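Local coordinates for choline dehydrogenase and related flavoproteins (Aspergillus oryzae, PDB 3Q9T), which is a formate oxidase of the glucose-methanol-choline oxidoreductase family, oxidising formate with a modified flavin, 8-formyl-FAD, as its cofactor, at residues W65-T70 against V268-K273; T434-D439 against Q443-L448; D57-K62 against F404-P409; L274-G279 against R284-H289. All coordinates share one frame; numbering follows the deposited sequence.

Contact 1: residues W65-T70 against V268-K273; sequences WAYKTT and VFETPK. With FAY ([(2R,3S,4R,5R)-5-(6-amino-9H-purin-9-yl)-3,4-dihydroxytetrahydrofuran-2-yl]methyl (2R,3S,4S)-5-(8-formyl-7-methyl-2,4-dioxo-3,4-dihydrobenzo[g]pteridin-10(2H)-yl)-2,3,4-trihydroxypentyl dihydrogen diphosphate), chain D; ACT (acetate ion), chain G.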
# COMPACT_ATOMS: atom_id res chain seq x y z
N TRP A 65 2.51 -18.66 -3.80
CA TRP A 65 1.28 -18.05 -4.29
C TRP A 65 1.45 -16.55 -4.47
O TRP A 65 0.90 -15.97 -5.39
CB TRP A 65 0.10 -18.34 -3.35
CG TRP A 65 -0.35 -19.78 -3.37
CD1 TRP A 65 0.03 -20.79 -2.52
CD2 TRP A 65 -1.27 -20.37 -4.29
NE1 TRP A 65 -0.60 -21.96 -2.85
CE2 TRP A 65 -1.40 -21.74 -3.94
CE3 TRP A 65 -2.01 -19.88 -5.38
CZ2 TRP A 65 -2.23 -22.62 -4.64
CZ3 TRP A 65 -2.84 -20.75 -6.08
CH2 TRP A 65 -2.94 -22.11 -5.70
N ALA A 66 2.21 -15.94 -3.58
CA ALA A 66 2.56 -14.52 -3.67
C ALA A 66 1.32 -13.64 -3.77
O ALA A 66 1.24 -12.77 -4.63
CB ALA A 66 3.53 -14.27 -4.84
N TYR A 67 0.37 -13.87 -2.88
CA TYR A 67 -0.84 -13.07 -2.82
C TYR A 67 -0.61 -11.59 -2.50
O TYR A 67 0.24 -11.23 -1.67
CB TYR A 67 -1.79 -13.61 -1.76
CG TYR A 67 -2.23 -15.04 -1.96
CD1 TYR A 67 -2.98 -15.40 -3.08
CD2 TYR A 67 -1.94 -16.03 -1.02
CE1 TYR A 67 -3.40 -16.71 -3.27
CE2 TYR A 67 -2.35 -17.33 -1.20
CZ TYR A 67 -3.08 -17.66 -2.33
OH TYR A 67 -3.50 -18.95 -2.51
N LYS A 68 -1.40 -10.74 -3.14
CA LYS A 68 -1.63 -9.40 -2.63
C LYS A 68 -2.53 -9.52 -1.40
O LYS A 68 -3.50 -10.27 -1.42
CB LYS A 68 -2.37 -8.56 -3.67
CG LYS A 68 -1.58 -8.28 -4.95
CD LYS A 68 -2.44 -7.51 -5.93
CE LYS A 68 -1.61 -6.89 -7.05
NZ LYS A 68 -2.51 -6.23 -8.04
N THR A 69 -2.19 -8.79 -0.33
CA THR A 69 -3.11 -8.65 0.79
C THR A 69 -2.99 -7.33 1.53
O THR A 69 -1.90 -6.79 1.69
CB THR A 69 -3.10 -9.86 1.80
OG1 THR A 69 -2.40 -9.51 3.00
CG2 THR A 69 -2.52 -11.09 1.21
N THR A 70 -4.13 -6.82 1.98
CA THR A 70 -4.17 -5.60 2.79
C THR A 70 -3.73 -5.92 4.21
O THR A 70 -4.35 -6.74 4.91
CB THR A 70 -5.60 -5.00 2.82
OG1 THR A 70 -5.99 -4.62 1.50
CG2 THR A 70 -5.67 -3.76 3.74
N VAL A 268 -5.76 -21.25 5.02
CA VAL A 268 -6.59 -20.15 5.50
C VAL A 268 -7.18 -19.23 4.43
O VAL A 268 -8.26 -18.65 4.64
CB VAL A 268 -5.81 -19.26 6.52
CG1 VAL A 268 -4.69 -18.51 5.82
CG2 VAL A 268 -6.78 -18.29 7.24
N PHE A 269 -6.49 -19.07 3.31
CA PHE A 269 -7.01 -18.19 2.26
C PHE A 269 -7.86 -18.93 1.20
O PHE A 269 -8.89 -18.41 0.78
CB PHE A 269 -5.89 -17.39 1.58
CG PHE A 269 -5.04 -16.58 2.53
CD1 PHE A 269 -3.65 -16.62 2.44
CD2 PHE A 269 -5.63 -15.77 3.49
CE1 PHE A 269 -2.86 -15.88 3.31
CE2 PHE A 269 -4.86 -15.03 4.38
CZ PHE A 269 -3.48 -15.07 4.29
N GLU A 270 -7.42 -20.10 0.75
CA GLU A 270 -8.08 -20.77 -0.39
C GLU A 270 -9.19 -21.69 0.04
O GLU A 270 -10.12 -21.95 -0.74
CB GLU A 270 -7.09 -21.55 -1.27
CG GLU A 270 -6.06 -20.70 -1.98
CD GLU A 270 -6.58 -20.03 -3.26
OE1 GLU A 270 -7.59 -20.49 -3.86
OE2 GLU A 270 -5.97 -19.04 -3.68
N THR A 271 -9.11 -22.21 1.26
CA THR A 271 -10.21 -23.01 1.77
C THR A 271 -11.54 -22.22 1.77
O THR A 271 -12.52 -22.67 1.17
CB THR A 271 -9.91 -23.57 3.17
OG1 THR A 271 -9.10 -24.74 3.04
CG2 THR A 271 -11.21 -23.92 3.88
N PRO A 272 -11.59 -21.05 2.43
CA PRO A 272 -12.86 -20.31 2.38
C PRO A 272 -13.28 -19.90 0.95
O PRO A 272 -14.47 -19.84 0.65
CB PRO A 272 -12.58 -19.05 3.20
CG PRO A 272 -11.07 -18.93 3.21
CD PRO A 272 -10.58 -20.35 3.26
N LYS A 273 -12.31 -19.61 0.10
CA LYS A 273 -12.61 -19.26 -1.27
C LYS A 273 -13.33 -20.43 -1.95
O LYS A 273 -14.43 -20.27 -2.49
CB LYS A 273 -11.33 -18.87 -2.02
CG LYS A 273 -11.52 -18.54 -3.47
CD LYS A 273 -10.18 -18.29 -4.13
CE LYS A 273 -10.17 -18.87 -5.53
NZ LYS A 273 -8.78 -19.09 -6.04
P FAY D . -2.07 -25.18 6.16
N1 FAY D . 4.70 -21.41 11.37
C2 FAY D . 5.59 -21.92 12.31
O2 FAY D . 5.19 -22.68 13.18
N3 FAY D . 6.93 -21.96 12.01
C4 FAY D . 7.45 -21.05 11.13
O4 FAY D . 8.57 -20.57 11.39
N5 FAY D . 7.04 -19.60 9.27
C6 FAY D . 6.83 -18.61 7.15
C7 FAY D . 6.13 -18.37 5.99
C8 FAY D . 4.82 -18.86 5.86
O8 FAY D . 3.11 -19.33 4.33
C9 FAY D . 4.29 -19.68 6.87
PA FAY D . -0.95 -24.79 3.59
C1' FAY D . 2.99 -21.15 9.05
C10 FAY D . 5.16 -20.67 10.31
N10 FAY D . 4.37 -20.50 9.17
N1A FAY D . -6.12 -25.70 -6.00
O1A FAY D . -0.65 -23.54 2.83
C1B FAY D . -2.88 -25.92 -1.87
O1P FAY D . -2.18 -26.68 6.02
C2' FAY D . 3.09 -22.62 8.58
O2' FAY D . 3.99 -22.66 7.53
C2A FAY D . -5.25 -26.72 -5.67
O2A FAY D . 0.26 -25.42 4.22
C2B FAY D . -1.64 -25.08 -1.64
O2B FAY D . -0.73 -25.11 -2.73
O2P FAY D . -3.27 -24.61 6.89
C3' FAY D . 1.83 -23.47 8.20
O3' FAY D . 1.98 -24.32 7.07
N3A FAY D . -4.46 -26.62 -4.54
C3B FAY D . -1.05 -25.76 -0.42
O3B FAY D . -0.32 -26.88 -0.84
O3P FAY D . -2.05 -24.49 4.70
C4' FAY D . 0.55 -22.69 8.00
O4' FAY D . 0.43 -21.85 9.15
C4A FAY D . -4.54 -25.51 -3.75
C4B FAY D . -2.26 -26.28 0.32
O4B FAY D . -3.35 -26.22 -0.58
C4X FAY D . 6.54 -20.39 10.28
C5' FAY D . -0.66 -23.64 7.85
O5' FAY D . -0.68 -24.68 6.86
C5A FAY D . -5.42 -24.48 -4.06
C5B FAY D . -2.54 -25.46 1.57
O5B FAY D . -1.61 -25.85 2.55
C5X FAY D . 6.22 -19.24 8.23
C6A FAY D . -6.22 -24.57 -5.20
N6A FAY D . -6.99 -23.54 -5.56
N7A FAY D . -5.30 -23.53 -3.12
C7M FAY D . 6.73 -17.44 4.97
C8A FAY D . -4.38 -23.92 -2.21
C8M FAY D . 4.24 -18.93 4.50
C9A FAY D . 4.96 -19.84 8.08
N9A FAY D . -3.90 -25.14 -2.59
C ACT G . -5.50 -18.23 -6.88
O ACT G . -5.76 -17.97 -5.68
OXT ACT G . -6.12 -19.21 -7.35
CH3 ACT G . -4.53 -17.41 -7.70
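Y67 and W65 reach from strand 67-74 and the loop just before it toward helix 267-277, where E270 meets them beside the adenine of the flavin cofactor. E270 is the side chain to follow. Its CB lies 3.2 Å from FAY N7A, and CG comes within 3.1 Å of the same atom. CG is also touched by the OH of Y67. A bend about the CB-CG bond (chi2 -81°) carries the carboxylate on past N7A to Y67 OH and K273 NZ, with OE1 still near the adenine amino group. OE1 takes a hydrogen bond and salt bridge from K273 NZ at 2.9 Å on its syn lone pair. OE2 accepts from Y67 OH at 2.7 Å, though its position is less certain because a bound acetate is modelled too close. Glutamate suits the place: it is long enough to pass the purine and still reach both donors. The hydroxyl of Y67 also stands 3.1 Å over one face of the W65 indole, toward its rim, while W65 CB lies over a face of the tyrosine ring. W65 makes a weak hydrogen bond from NE1 to the ribose oxygen FAY O2B, 3.2 Å. On another side of its ring, Y67 CD2 meets F269 CD1 at 3.9 Å, the two ring planes at 81°. Both W65 and E270 bind FAD. K273 is held additionally by the carbonyls of P440 and Q442. T70 pairs through its backbone with I446, between strands 67-74 and 445-447, and helix 267-277 lies with E270 on the adenine and F269 on I446 and on L304 of strand 302-304.

Contact 2: residues T434-D439 against Q443-L448; sequences TLNSAD and QPNINL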
# COMPACT_ATOMS: atom_id res chain seq x y z
N THR A 434 -12.57 -12.40 1.24
CA THR A 434 -13.75 -12.33 0.39
C THR A 434 -13.46 -12.70 -1.06
O THR A 434 -12.30 -12.71 -1.48
CB THR A 434 -14.35 -10.91 0.43
OG1 THR A 434 -13.31 -9.96 0.20
CG2 THR A 434 -15.00 -10.64 1.79
N LEU A 435 -14.50 -12.96 -1.83
CA LEU A 435 -14.32 -13.24 -3.24
C LEU A 435 -14.12 -11.95 -4.02
O LEU A 435 -14.74 -10.93 -3.74
CB LEU A 435 -15.52 -13.97 -3.82
CG LEU A 435 -15.82 -15.37 -3.30
CD1 LEU A 435 -17.05 -15.87 -4.01
CD2 LEU A 435 -14.63 -16.31 -3.54
N ASN A 436 -13.22 -12.01 -5.00
CA ASN A 436 -13.08 -10.95 -5.98
C ASN A 436 -14.06 -11.20 -7.12
O ASN A 436 -14.52 -10.26 -7.77
CB ASN A 436 -11.63 -10.89 -6.50
CG ASN A 436 -10.73 -10.04 -5.62
OD1 ASN A 436 -11.13 -8.98 -5.14
ND2 ASN A 436 -9.49 -10.50 -5.40
N SER A 437 -14.36 -12.48 -7.35
CA SER A 437 -15.25 -12.91 -8.43
C SER A 437 -15.43 -14.42 -8.31
O SER A 437 -14.98 -15.01 -7.33
CB SER A 437 -14.63 -12.59 -9.79
OG SER A 437 -13.53 -13.46 -10.04
N ALA A 438 -16.07 -15.04 -9.31
CA ALA A 438 -16.32 -16.48 -9.33
C ALA A 438 -15.22 -17.25 -10.08
O ALA A 438 -15.33 -18.46 -10.29
CB ALA A 438 -17.67 -16.75 -9.94
N ASP A 439 -14.18 -16.54 -10.49
CA ASP A 439 -13.03 -17.14 -11.19
C ASP A 439 -12.11 -17.86 -10.20
O ASP A 439 -11.49 -17.22 -9.32
CB ASP A 439 -12.27 -16.03 -11.93
CG ASP A 439 -11.06 -16.53 -12.68
OD1 ASP A 439 -10.65 -17.70 -12.50
OD2 ASP A 439 -10.50 -15.72 -13.44
N GLN A 443 -7.02 -14.83 -7.04
CA GLN A 443 -6.84 -14.86 -5.60
C GLN A 443 -8.07 -14.28 -4.90
O GLN A 443 -8.73 -13.38 -5.42
CB GLN A 443 -5.57 -14.11 -5.19
CG GLN A 443 -5.64 -12.60 -5.34
CD GLN A 443 -4.59 -11.94 -4.49
OE1 GLN A 443 -3.43 -11.85 -4.90
NE2 GLN A 443 -4.96 -11.51 -3.29
N PRO A 444 -8.41 -14.83 -3.73
CA PRO A 444 -9.48 -14.16 -2.99
C PRO A 444 -8.93 -12.83 -2.51
O PRO A 444 -7.70 -12.63 -2.50
CB PRO A 444 -9.72 -15.10 -1.81
CG PRO A 444 -8.37 -15.70 -1.56
CD PRO A 444 -7.76 -15.89 -2.93
N ASN A 445 -9.81 -11.91 -2.12
CA ASN A 445 -9.37 -10.66 -1.52
C ASN A 445 -9.10 -10.88 -0.04
O ASN A 445 -9.83 -11.60 0.64
CB ASN A 445 -10.37 -9.54 -1.77
CG ASN A 445 -10.29 -8.99 -3.18
OD1 ASN A 445 -9.23 -9.03 -3.81
ND2 ASN A 445 -11.40 -8.49 -3.68
N ILE A 446 -8.02 -10.28 0.45
CA ILE A 446 -7.52 -10.57 1.78
C ILE A 446 -7.22 -9.29 2.55
O ILE A 446 -6.35 -8.51 2.15
CB ILE A 446 -6.22 -11.46 1.72
CG1 ILE A 446 -6.43 -12.68 0.80
CG2 ILE A 446 -5.78 -11.88 3.13
CD1 ILE A 446 -5.21 -13.60 0.67
N ASN A 447 -7.95 -9.09 3.64
CA ASN A 447 -7.68 -8.01 4.57
C ASN A 447 -7.36 -8.55 5.96
O ASN A 447 -8.19 -9.24 6.57
CB ASN A 447 -8.88 -7.07 4.64
CG ASN A 447 -8.71 -6.00 5.68
OD1 ASN A 447 -7.59 -5.67 6.05
ND2 ASN A 447 -9.82 -5.49 6.19
N LEU A 448 -6.14 -8.28 6.46
CA LEU A 448 -5.69 -8.80 7.76
C LEU A 448 -6.11 -7.91 8.92
O LEU A 448 -6.08 -8.33 10.07
CB LEU A 448 -4.16 -8.96 7.78
CG LEU A 448 -3.58 -10.05 6.88
CD1 LEU A 448 -2.06 -9.97 6.84
CD2 LEU A 448 -4.05 -11.40 7.38
O HOH W 1 -11.40 -9.08 1.86
O HOH W 2 -11.54 -14.44 -5.64
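A beta hairpin brings T434, at the end of strand 431-434, against N445 of strand 445-447, in a three-stranded antiparallel sheet. The two form a hydrogen-bonded pair. T434 N gives to N445 O at 2.9 Å, and N445 N returns a bond to T434 O at 2.7 Å. Threonine, branched at CB, suits a strand. Its OG1 sits between the backbone N and the carbonyl carbon (chi1 49°), which brings it 3.6 Å from N445 CB and lets it bond a water at 2.7 Å; that water also donates weakly to N445 O. P444 has no N-H to offer, and meets the strand end by carbon instead, with its CB 3.5 Å from T434 O. Its ring also touches E270 and K273 of helix 267-277. A second water joins the mouth of the loop: it accepts from N436 N and donates to Q443 O, at 3.0 Å to each. N436 and N445 were each modelled in two conformers, and the modelled conformers of the two overlap, so the side-chain bond from N436 ND2 to Q443 O is doubtful. Q443 swings its amide back to give NE2 to P444 O, 3.1 Å, and also to K68 O of the neighbouring strand. S437 OG accepts from D439 N, an ST turn within the loop. L435 turns from its partner strand to pack on M276 and I291. Adjacent antiparallel strands joined by a loop of about ten residues, with waters bridging its neck, make this a long-loop beta hairpin.

Contact 3: residues D57-K62 against F404-P409; sequences DLRNSK and FQWHFP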
# COMPACT_ATOMS: atom_id res chain seq x y z
N ASP A 57 14.60 -17.04 0.53
CA ASP A 57 14.68 -16.90 -0.91
C ASP A 57 13.47 -17.48 -1.64
O ASP A 57 13.30 -17.22 -2.81
CB ASP A 57 15.93 -17.59 -1.46
CG ASP A 57 17.22 -16.94 -0.99
OD1 ASP A 57 17.25 -15.69 -0.85
OD2 ASP A 57 18.21 -17.68 -0.77
N LEU A 58 12.65 -18.28 -0.95
CA LEU A 58 11.45 -18.87 -1.58
C LEU A 58 10.30 -17.86 -1.76
O LEU A 58 9.34 -18.15 -2.48
CB LEU A 58 10.94 -20.08 -0.79
CG LEU A 58 11.83 -21.31 -0.76
CD1 LEU A 58 11.35 -22.28 0.31
CD2 LEU A 58 11.92 -21.99 -2.12
N ARG A 59 10.40 -16.70 -1.11
CA ARG A 59 9.44 -15.63 -1.35
C ARG A 59 9.55 -15.17 -2.81
O ARG A 59 10.64 -15.02 -3.34
CB ARG A 59 9.69 -14.44 -0.42
CG ARG A 59 9.35 -14.69 1.05
CD ARG A 59 9.07 -13.36 1.81
NE ARG A 59 9.99 -12.33 1.36
CZ ARG A 59 9.66 -11.09 1.04
NH1 ARG A 59 8.41 -10.66 1.16
NH2 ARG A 59 10.61 -10.27 0.62
N ASN A 60 8.40 -14.98 -3.45
CA ASN A 60 8.35 -14.64 -4.87
C ASN A 60 8.83 -15.70 -5.85
O ASN A 60 8.83 -15.46 -7.06
CB ASN A 60 9.06 -13.32 -5.14
CG ASN A 60 8.26 -12.14 -4.64
OD1 ASN A 60 7.09 -12.00 -4.98
ND2 ASN A 60 8.88 -11.30 -3.80
N SER A 61 9.22 -16.86 -5.35
CA SER A 61 9.68 -17.92 -6.25
C SER A 61 8.48 -18.63 -6.86
O SER A 61 7.33 -18.27 -6.58
CB SER A 61 10.56 -18.94 -5.51
OG SER A 61 9.79 -19.73 -4.62
N LYS A 62 8.73 -19.64 -7.68
CA LYS A 62 7.63 -20.37 -8.28
C LYS A 62 6.81 -21.14 -7.23
O LYS A 62 5.69 -21.54 -7.51
CB LYS A 62 8.12 -21.32 -9.38
CG LYS A 62 8.87 -22.53 -8.86
CD LYS A 62 9.09 -23.55 -9.99
CE LYS A 62 7.78 -24.22 -10.40
NZ LYS A 62 7.98 -25.54 -11.09
N PHE A 404 11.80 -10.21 6.32
CA PHE A 404 11.28 -9.35 7.38
C PHE A 404 11.60 -7.87 7.17
O PHE A 404 11.57 -7.10 8.12
CB PHE A 404 11.82 -9.79 8.73
CG PHE A 404 11.41 -11.18 9.12
CD1 PHE A 404 10.13 -11.43 9.59
CD2 PHE A 404 12.31 -12.24 9.00
CE1 PHE A 404 9.75 -12.71 9.95
CE2 PHE A 404 11.92 -13.54 9.38
CZ PHE A 404 10.64 -13.76 9.85
N GLN A 405 11.93 -7.50 5.94
CA GLN A 405 12.34 -6.14 5.60
C GLN A 405 11.86 -5.88 4.18
O GLN A 405 12.64 -5.87 3.23
CB GLN A 405 13.87 -5.99 5.64
CG GLN A 405 14.48 -6.06 7.02
CD GLN A 405 14.20 -4.82 7.86
OE1 GLN A 405 15.03 -3.93 7.93
NE2 GLN A 405 13.04 -4.78 8.51
N TRP A 406 10.56 -5.69 4.05
CA TRP A 406 9.93 -5.74 2.74
C TRP A 406 10.22 -4.49 1.91
O TRP A 406 10.09 -4.52 0.70
CB TRP A 406 8.42 -5.92 2.90
CG TRP A 406 8.02 -7.27 3.39
CD1 TRP A 406 8.83 -8.33 3.68
CD2 TRP A 406 6.68 -7.71 3.63
NE1 TRP A 406 8.09 -9.40 4.09
CE2 TRP A 406 6.76 -9.05 4.07
CE3 TRP A 406 5.43 -7.11 3.52
CZ2 TRP A 406 5.64 -9.79 4.40
CZ3 TRP A 406 4.31 -7.85 3.85
CH2 TRP A 406 4.43 -9.18 4.28
N HIS A 407 10.62 -3.39 2.55
CA HIS A 407 10.83 -2.17 1.77
C HIS A 407 12.23 -1.60 1.81
O HIS A 407 12.47 -0.57 1.20
CB HIS A 407 9.79 -1.09 2.14
CG HIS A 407 8.40 -1.45 1.75
ND1 HIS A 407 7.91 -1.27 0.47
CD2 HIS A 407 7.40 -2.04 2.45
CE1 HIS A 407 6.66 -1.69 0.41
NE2 HIS A 407 6.33 -2.18 1.60
N PHE A 408 13.14 -2.27 2.51
CA PHE A 408 14.52 -1.81 2.65
C PHE A 408 15.48 -2.68 1.86
O PHE A 408 15.35 -3.89 1.85
CB PHE A 408 14.96 -1.79 4.10
CG PHE A 408 13.99 -1.10 5.02
CD1 PHE A 408 13.24 -0.02 4.58
CD2 PHE A 408 13.80 -1.55 6.33
CE1 PHE A 408 12.35 0.63 5.44
CE2 PHE A 408 12.91 -0.93 7.19
CZ PHE A 408 12.18 0.17 6.74
N PRO A 409 16.44 -2.05 1.18
CA PRO A 409 17.39 -2.89 0.45
C PRO A 409 18.24 -3.73 1.41
O PRO A 409 18.32 -3.46 2.62
CB PRO A 409 18.25 -1.89 -0.33
CG PRO A 409 18.05 -0.58 0.35
CD PRO A 409 16.71 -0.61 1.02
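R59 lays its guanidinium over one face of the W406 indole, the planes only 7° apart. NH1 does most of the touching: it stands 3.1 Å above the ring plane, at the pyrrole end of the indole, with W406 NE1 at 3.2 Å and W406 CD1 at 3.5 Å. Since NH1 and NE1 are both donors, they share no bond; NE1 instead gives its hydrogen to A403 O. Arginine suits the place because its flat group can cover a ring. Its CG lies anti to the carbonyl carbon, and the chain bends at chi3 (-39°), which turns the guanidinium flat onto the ring. W406 has its indole nearly eclipsed about CB-CG (chi2 -1°), which swings the pyrrole side toward R59. Behind R59 the backbone makes a type II turn from L58 to S61, with N60 in its left-handed third position, where asparagine is well tolerated. S61 closes the turn twice on L58 O, by its N at 3.1 Å and by its OG at 2.7 Å. R59's side chain comes to about 5 Å from the flavin cofactor between nearest atoms. R59 also packs on P83 of strand 83-84, and W406 on Q506 and T507 of strand 506-507, while H407 reaches D503 of the second subunit. At the surface, the contact thus joins the loop between helix 47-50 and strand 67-74 to that between strands 392-397 and 415-423.

Contact 4: residues L274-G279 against R284-H289; sequences LLMLSG and RELSRH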
# COMPACT_ATOMS: atom_id res chain seq x y z
N LEU A 274 -12.75 -21.62 -1.89
CA LEU A 274 -13.35 -22.77 -2.58
C LEU A 274 -14.71 -23.14 -1.98
O LEU A 274 -15.62 -23.55 -2.71
CB LEU A 274 -12.41 -23.97 -2.60
CG LEU A 274 -12.82 -25.12 -3.55
CD1 LEU A 274 -12.60 -24.73 -5.00
CD2 LEU A 274 -12.08 -26.44 -3.24
N LEU A 275 -14.88 -22.97 -0.67
CA LEU A 275 -16.19 -23.20 -0.07
C LEU A 275 -17.20 -22.27 -0.73
O LEU A 275 -18.25 -22.70 -1.19
CB LEU A 275 -16.19 -23.00 1.45
CG LEU A 275 -15.57 -24.10 2.31
CD1 LEU A 275 -15.57 -23.69 3.79
CD2 LEU A 275 -16.32 -25.40 2.12
N MET A 276 -16.84 -20.99 -0.83
CA MET A 276 -17.76 -20.02 -1.42
C MET A 276 -18.09 -20.33 -2.88
O MET A 276 -19.24 -20.28 -3.27
CB MET A 276 -17.26 -18.60 -1.23
CG MET A 276 -17.32 -18.18 0.22
SD MET A 276 -16.87 -16.46 0.52
CE MET A 276 -15.10 -16.49 0.29
N LEU A 277 -17.08 -20.68 -3.68
CA LEU A 277 -17.29 -21.03 -5.07
C LEU A 277 -18.17 -22.26 -5.20
O LEU A 277 -18.73 -22.51 -6.26
CB LEU A 277 -15.94 -21.30 -5.76
CG LEU A 277 -15.03 -20.08 -5.99
CD1 LEU A 277 -13.76 -20.47 -6.71
CD2 LEU A 277 -15.76 -19.00 -6.76
N SER A 278 -18.27 -23.02 -4.12
CA SER A 278 -19.00 -24.27 -4.12
C SER A 278 -20.40 -24.09 -3.55
O SER A 278 -21.13 -25.06 -3.38
CB SER A 278 -18.25 -25.33 -3.33
OG SER A 278 -16.98 -25.58 -3.90
N GLY A 279 -20.75 -22.85 -3.23
CA GLY A 279 -22.07 -22.54 -2.72
C GLY A 279 -22.20 -22.53 -1.21
O GLY A 279 -23.31 -22.56 -0.68
N ARG A 284 -25.28 -13.25 0.75
CA ARG A 284 -25.20 -11.96 0.06
C ARG A 284 -23.90 -11.89 -0.75
O ARG A 284 -23.88 -11.38 -1.87
CB ARG A 284 -25.28 -10.82 1.09
CG ARG A 284 -25.72 -9.47 0.57
CD ARG A 284 -25.64 -8.41 1.68
NE ARG A 284 -26.17 -8.91 2.96
CZ ARG A 284 -27.46 -8.99 3.25
NH1 ARG A 284 -28.38 -8.61 2.37
NH2 ARG A 284 -27.85 -9.46 4.43
N GLU A 285 -22.81 -12.43 -0.20
CA GLU A 285 -21.53 -12.42 -0.89
C GLU A 285 -21.51 -13.37 -2.10
O GLU A 285 -20.94 -13.05 -3.12
CB GLU A 285 -20.39 -12.74 0.08
CG GLU A 285 -19.02 -12.86 -0.57
CD GLU A 285 -17.88 -13.04 0.43
OE1 GLU A 285 -18.14 -13.31 1.64
OE2 GLU A 285 -16.71 -12.92 0.01
N LEU A 286 -22.14 -14.54 -1.97
CA LEU A 286 -22.30 -15.44 -3.12
C LEU A 286 -23.12 -14.80 -4.26
O LEU A 286 -22.64 -14.72 -5.40
CB LEU A 286 -22.91 -16.79 -2.70
CG LEU A 286 -21.97 -17.86 -2.12
CD1 LEU A 286 -20.87 -17.22 -1.28
CD2 LEU A 286 -22.73 -18.91 -1.28
N SER A 287 -24.34 -14.36 -3.96
CA SER A 287 -25.22 -13.74 -4.95
C SER A 287 -24.48 -12.66 -5.72
O SER A 287 -24.58 -12.59 -6.94
CB SER A 287 -26.48 -13.14 -4.32
OG SER A 287 -27.16 -14.10 -3.57
N ARG A 288 -23.74 -11.83 -4.99
CA ARG A 288 -23.01 -10.72 -5.59
C ARG A 288 -22.08 -11.20 -6.70
O ARG A 288 -21.71 -10.42 -7.58
CB ARG A 288 -22.20 -9.98 -4.51
CG ARG A 288 -21.61 -8.64 -4.95
CD ARG A 288 -20.81 -8.00 -3.82
NE ARG A 288 -21.42 -8.25 -2.51
CZ ARG A 288 -20.74 -8.38 -1.37
NH1 ARG A 288 -19.41 -8.29 -1.38
NH2 ARG A 288 -21.37 -8.62 -0.23
N HIS A 289 -21.72 -12.48 -6.68
CA HIS A 289 -20.82 -13.00 -7.71
C HIS A 289 -21.48 -14.07 -8.57
O HIS A 289 -20.80 -14.83 -9.26
CB HIS A 289 -19.52 -13.51 -7.10
CG HIS A 289 -18.76 -12.45 -6.36
ND1 HIS A 289 -18.06 -11.46 -7.01
CD2 HIS A 289 -18.66 -12.18 -5.04
CE1 HIS A 289 -17.53 -10.64 -6.12
NE2 HIS A 289 -17.88 -11.06 -4.91
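M276, late in helix 267-277 and facing the short helix 283-287, takes part in both polar and apolar contacts; L286 also meets G279. The first kind joins the methionine sulfur to E285: M276 SD lies 3.6 Å from E285 CD, with both carboxylate oxygens about equally far, so the thioether sits against the acid as a whole. Extended beyond CG, the glutamate passes M276 and lets OE2 accept from L435 N, which satisfies the polar end in a buried place; a soft, polarisable methionine is probably a tolerant neighbour for it. The apolar kind is M276 CB against L286 CD1, 3.9 Å. The long chain of M276 suits the span, bending at chi3 (-74°) to bring its methyl near E285 OE2. Helix 267-277 then ends in a Schellman motif, whose G279 has a positive phi (93°) that only glycine adopts without crowding the preceding carbonyl. L286 packs on the backbone of this helix end, its CG 3.8 Å from M276 O and its CD2 3.7 Å from G279 C. Hydrogen bonds hold the end: G279 N gives to M276 O at 3.0 Å, and S278 OG gives to L274 O at 2.7 Å while also pairing with L232 N in strand 227-235.

Overall arrangement
From the N terminus, contact 3 opens first at 57-62 and closes only at 404-409, a loop of more than 340 residues. Contacts 1 and 4 are both nested inside it, one after the other: 65-70 to 268-273, then a short loop from 274-279 to 284-289; helix 267-277 serves both. Contact 2 opens after contact 3 has closed and shuts a local hairpin, 434-439 with 443-448. No loops cross. The hairpin nevertheless touches contact 1, through T70 and I446, and contact 4, through L435 and E285. Contacts 1, 2 and 4 thus unite the helix, strand 67-74 and the hairpin, whereas contact 3, about 17 Å from contact 1 between centres, joins more distant loops and touches contact 1 through N60 and A66.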